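Local coordinates for 3-oxoadipate enol-lactonase (Burkholderia xenovorans, PDB 2XUA), which probably hydrolyses 3-oxoadipate enol-lactone to 3-oxoadipate, a step in the bacterial breakdown of catechol and related aromatic compounds, at residues T74-T79 / A110-D115; P208-S213 / V259-E264. One frame throughout, in Å; residues are numbered along the deposited sequence.

Both contacts belong to the alpha/beta hydrolase core and follow one another along the chain, contact 1 closing before contact 2 opens. Contact 1 joins two helices, the start of helix 75-88 and the end of helix 101-112, the latter following strand 94-99 of the central sheet. Contact 2 lays the C-terminal helix 251-263 on strand 209-214, which sits between strands 117-123 and 236-240. Their centres are 19 Å apart and their nearest atoms about 7 Å, without touching. Both join elements of the core rather than line the ligand pocket: none of their residues is among those around the bound laevulinic acid, which lies about 14 Å from the Ile75 side chain.

Contact 1. Residues T74-T79 / A110-D115; sequences TIEQLT and AARHAD
Glu76 and Arg112 form a salt bridge between two helices of the alpha/beta hydrolase fold, the first turn of helix 75-88 and the last of helix 101-112, the helix that follows what is probably the nucleophile elbow. Arg112 NH1 donates to Glu76 OE2 at 2.9 Å with an N-H...O angle of 161°. The acceptor sits at the edge of the guanidinium, close to its plane, and is itself met on its anti side; the carboxylate and guanidinium planes are only 12° apart. The arginine chain runs extended from CG to NE, while the glutamate folds at chi2, which turns its end toward the arginine. Arg112 NH2 has a second anionic partner in Glu201, so the guanidinium bridges two carboxylates and its rotation is probably restricted.

Methyl groups make the remaining contacts. Ile75 CG2 comes obliquely to the guanidinium, 4.2 Å from Arg112 NH1, and the isoleucine also packs on Thr105 of helix 101-112. Thr79 CG2 lies 3.7 Å from His113 CE1, just where the chain leaves helix 101-112. With Thr79 OG1 beside its backbone N (chi1 -61°) and bonded back to Ile75 O, CG2 is left pointing to the imidazole; the same threonine touches Ala108 and Leu109.

Hydrogen bonds within 74-79 set up the helix start. Thr74 and Gln77 make a capping box: Gln77 N donates to Thr74 OG1 at 3.0 Å, and Thr74 N to Gln77 OE1 at 2.8 Å. Ile75 O, in the first turn, accepts from both Thr79 N and Thr79 OG1, which reach it from opposite faces of its carbonyl plane, each at 2.8 Å.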
# COMPACT_ATOMS: atom_id res chain seq x y z
N THR B 74 10.78 19.62 -11.80
CA THR B 74 10.27 20.96 -11.67
C THR B 74 8.79 20.90 -11.47
O THR B 74 8.16 19.89 -11.85
CB THR B 74 10.58 21.79 -12.94
OG1 THR B 74 9.83 21.26 -14.05
CG2 THR B 74 12.10 21.74 -13.27
N ILE B 75 8.24 21.98 -10.92
CA ILE B 75 6.78 22.16 -10.76
C ILE B 75 6.03 22.08 -12.12
O ILE B 75 4.86 21.59 -12.18
CB ILE B 75 6.43 23.42 -9.94
CG1 ILE B 75 4.95 23.47 -9.51
CG2 ILE B 75 6.79 24.77 -10.74
CD1 ILE B 75 4.48 22.28 -8.64
N GLU B 76 6.72 22.49 -13.21
CA GLU B 76 6.19 22.32 -14.58
C GLU B 76 6.17 20.88 -15.03
O GLU B 76 5.29 20.48 -15.82
CB GLU B 76 6.97 23.13 -15.65
CG GLU B 76 6.87 24.62 -15.50
CD GLU B 76 7.72 25.19 -14.37
OE1 GLU B 76 8.79 24.64 -14.10
OE2 GLU B 76 7.30 26.19 -13.74
N GLN B 77 7.13 20.08 -14.61
CA GLN B 77 7.05 18.68 -14.96
C GLN B 77 5.85 18.08 -14.18
O GLN B 77 5.03 17.30 -14.71
CB GLN B 77 8.32 17.91 -14.61
CG GLN B 77 9.43 17.98 -15.70
CD GLN B 77 10.76 17.59 -15.12
OE1 GLN B 77 10.97 17.76 -13.92
NE2 GLN B 77 11.66 17.04 -15.95
N LEU B 78 5.74 18.45 -12.92
CA LEU B 78 4.69 17.89 -12.06
C LEU B 78 3.30 18.27 -12.53
O LEU B 78 2.38 17.46 -12.45
CB LEU B 78 4.91 18.24 -10.58
CG LEU B 78 6.24 17.82 -9.93
CD1 LEU B 78 6.28 18.49 -8.59
CD2 LEU B 78 6.41 16.29 -9.77
N THR B 79 3.14 19.49 -12.99
CA THR B 79 1.86 19.93 -13.48
C THR B 79 1.54 19.19 -14.80
O THR B 79 0.40 18.73 -15.00
CB THR B 79 1.86 21.45 -13.67
OG1 THR B 79 2.09 22.09 -12.41
CG2 THR B 79 0.48 21.96 -14.10
N ALA B 110 -4.46 25.14 -10.86
CA ALA B 110 -5.55 26.10 -10.82
C ALA B 110 -5.20 27.49 -11.39
O ALA B 110 -6.11 28.17 -11.85
CB ALA B 110 -6.14 26.25 -9.42
N ALA B 111 -3.92 27.89 -11.27
CA ALA B 111 -3.44 29.19 -11.73
C ALA B 111 -3.18 29.22 -13.24
O ALA B 111 -3.52 30.18 -13.93
CB ALA B 111 -2.12 29.55 -10.97
N ARG B 112 -2.51 28.18 -13.72
CA ARG B 112 -2.03 28.13 -15.06
C ARG B 112 -2.98 27.27 -15.93
O ARG B 112 -2.83 27.27 -17.13
CB ARG B 112 -0.61 27.55 -15.12
CG ARG B 112 0.43 28.22 -14.18
CD ARG B 112 1.66 27.37 -14.08
NE ARG B 112 2.65 27.99 -13.21
CZ ARG B 112 3.90 27.61 -13.05
NH1 ARG B 112 4.42 26.57 -13.70
NH2 ARG B 112 4.67 28.29 -12.22
N HIS B 113 -3.94 26.54 -15.32
CA HIS B 113 -4.90 25.71 -16.11
C HIS B 113 -6.33 25.72 -15.59
O HIS B 113 -6.97 24.66 -15.45
CB HIS B 113 -4.38 24.28 -16.29
CG HIS B 113 -2.99 24.18 -16.85
ND1 HIS B 113 -1.86 24.23 -16.06
CD2 HIS B 113 -2.55 24.03 -18.12
CE1 HIS B 113 -0.78 24.11 -16.82
NE2 HIS B 113 -1.18 23.96 -18.07
N ALA B 114 -6.86 26.91 -15.30
CA ALA B 114 -8.21 27.05 -14.78
C ALA B 114 -9.27 26.29 -15.60
O ALA B 114 -10.28 25.82 -15.06
CB ALA B 114 -8.57 28.48 -14.70
N ASP B 115 -9.05 26.18 -16.90
CA ASP B 115 -10.08 25.54 -17.78
C ASP B 115 -10.08 24.00 -17.63
O ASP B 115 -11.11 23.36 -17.90
CB ASP B 115 -9.83 25.88 -19.25
CG ASP B 115 -8.45 25.49 -19.69
OD1 ASP B 115 -7.61 25.25 -18.81
OD2 ASP B 115 -8.20 25.41 -20.91

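Contact 2. Residues P208-S213 / V259-E264; sequences PALVIS and VDFLTE
Leu210 CB sits over the centre of the Phe261 ring, 3.5 Å from its centroid and 11° off the ring normal, a CH-pi contact. Within 259-264, Phe261 alone touches the strand segment. Its CG is anti to the backbone N (chi1 168°), and this directs the ring from the helix onto the strand. In Leu210 the chain likewise turns away from its own backbone N, at chi1 161°: CG leads on from the CB that covers the ring, and Leu210 CD2 comes back along the phenylalanine to within 3.9 Å of Phe261 CB.

This is a helix-on-sheet contact of the alpha/beta hydrolase fold: the C-terminal helix 251-263 rests on strand 209-214, whose neighbours in the sheet are strands 117-123 and 236-240. Leu210 additionally touches Val238 and Thr257, and Phe261 touches Arg236, so the pair is hemmed in by both the adjacent strand and the preceding turn of the helix.

The far end of the ring meets backbone. Phe261 CZ comes to 3.4 Å from Ala209 C, and Pro208 O lies 3.5 Å from Phe261 CZ at the ring edge, near its plane. Pro208 CB adds a looser apolar contact, 4.1 Å from the same CZ. Beyond the ring, Glu264 pairs through its carboxylate with Arg119 and Arg236, residues of the two flanking strands.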
# COMPACT_ATOMS: atom_id res chain seq x y z
N PRO B 208 -13.35 28.02 -7.50
CA PRO B 208 -13.59 27.88 -6.09
C PRO B 208 -12.48 27.05 -5.41
O PRO B 208 -12.11 25.99 -5.92
CB PRO B 208 -14.92 27.14 -6.06
CG PRO B 208 -15.53 27.42 -7.36
CD PRO B 208 -14.45 27.39 -8.28
N ALA B 209 -11.95 27.54 -4.30
CA ALA B 209 -10.88 26.84 -3.60
C ALA B 209 -11.25 26.60 -2.14
O ALA B 209 -12.03 27.35 -1.52
CB ALA B 209 -9.51 27.55 -3.74
N LEU B 210 -10.76 25.46 -1.63
CA LEU B 210 -10.82 25.13 -0.21
C LEU B 210 -9.37 24.96 0.26
O LEU B 210 -8.56 24.29 -0.38
CB LEU B 210 -11.59 23.82 0.01
CG LEU B 210 -11.37 23.10 1.34
CD1 LEU B 210 -12.02 23.94 2.50
CD2 LEU B 210 -11.95 21.67 1.33
N VAL B 211 -9.02 25.55 1.38
CA VAL B 211 -7.66 25.31 1.91
C VAL B 211 -7.84 24.57 3.23
O VAL B 211 -8.57 25.03 4.05
CB VAL B 211 -6.84 26.60 2.13
CG1 VAL B 211 -5.44 26.26 2.81
CG2 VAL B 211 -6.63 27.33 0.84
N ILE B 212 -7.23 23.39 3.38
CA ILE B 212 -7.28 22.63 4.61
C ILE B 212 -5.85 22.69 5.18
O ILE B 212 -4.88 22.49 4.45
CB ILE B 212 -7.70 21.13 4.39
CG1 ILE B 212 -9.20 21.02 4.12
CG2 ILE B 212 -7.43 20.29 5.60
CD1 ILE B 212 -9.63 19.64 3.67
N SER B 213 -5.74 22.98 6.47
CA SER B 213 -4.44 23.03 7.14
C SER B 213 -4.57 22.26 8.50
O SER B 213 -5.68 22.10 9.03
CB SER B 213 -3.96 24.47 7.35
OG SER B 213 -3.67 25.14 6.15
N VAL B 259 -15.68 16.49 0.70
CA VAL B 259 -16.89 16.09 -0.03
C VAL B 259 -17.93 17.24 -0.06
O VAL B 259 -18.47 17.55 -1.13
CB VAL B 259 -17.43 14.73 0.38
CG1 VAL B 259 -18.83 14.40 -0.33
CG2 VAL B 259 -16.40 13.62 0.03
N ASP B 260 -18.18 17.90 1.08
CA ASP B 260 -19.23 18.92 1.14
C ASP B 260 -18.81 20.10 0.26
O ASP B 260 -19.64 20.64 -0.49
CB ASP B 260 -19.51 19.39 2.58
CG ASP B 260 -20.05 18.28 3.49
OD1 ASP B 260 -20.48 17.18 3.06
OD2 ASP B 260 -20.01 18.52 4.70
N PHE B 261 -17.53 20.46 0.31
CA PHE B 261 -17.00 21.56 -0.52
C PHE B 261 -17.12 21.24 -2.01
O PHE B 261 -17.49 22.09 -2.79
CB PHE B 261 -15.53 21.93 -0.18
CG PHE B 261 -14.89 22.83 -1.18
CD1 PHE B 261 -15.25 24.19 -1.26
CD2 PHE B 261 -13.97 22.34 -2.09
CE1 PHE B 261 -14.66 25.04 -2.25
CE2 PHE B 261 -13.39 23.18 -3.09
CZ PHE B 261 -13.74 24.52 -3.14
N LEU B 262 -16.79 20.02 -2.41
CA LEU B 262 -16.73 19.75 -3.85
C LEU B 262 -18.11 19.49 -4.46
O LEU B 262 -18.28 19.57 -5.70
CB LEU B 262 -15.77 18.61 -4.20
CG LEU B 262 -14.28 18.88 -3.95
CD1 LEU B 262 -13.50 17.57 -4.21
CD2 LEU B 262 -13.73 20.02 -4.79
N THR B 263 -19.08 19.19 -3.61
CA THR B 263 -20.44 18.93 -4.09
C THR B 263 -21.42 20.07 -3.77
O THR B 263 -22.56 19.94 -4.14
CB THR B 263 -21.03 17.64 -3.50
OG1 THR B 263 -21.05 17.76 -2.08
CG2 THR B 263 -20.25 16.41 -3.88
N GLU B 264 -20.99 21.14 -3.07
CA GLU B 264 -21.84 22.31 -2.72
C GLU B 264 -22.69 22.74 -3.92
O GLU B 264 -22.15 23.09 -5.00
CB GLU B 264 -20.97 23.55 -2.39
CG GLU B 264 -20.48 23.78 -0.95
CD GLU B 264 -19.21 24.71 -0.87
OE1 GLU B 264 -18.63 25.09 -1.92
OE2 GLU B 264 -18.79 25.05 0.26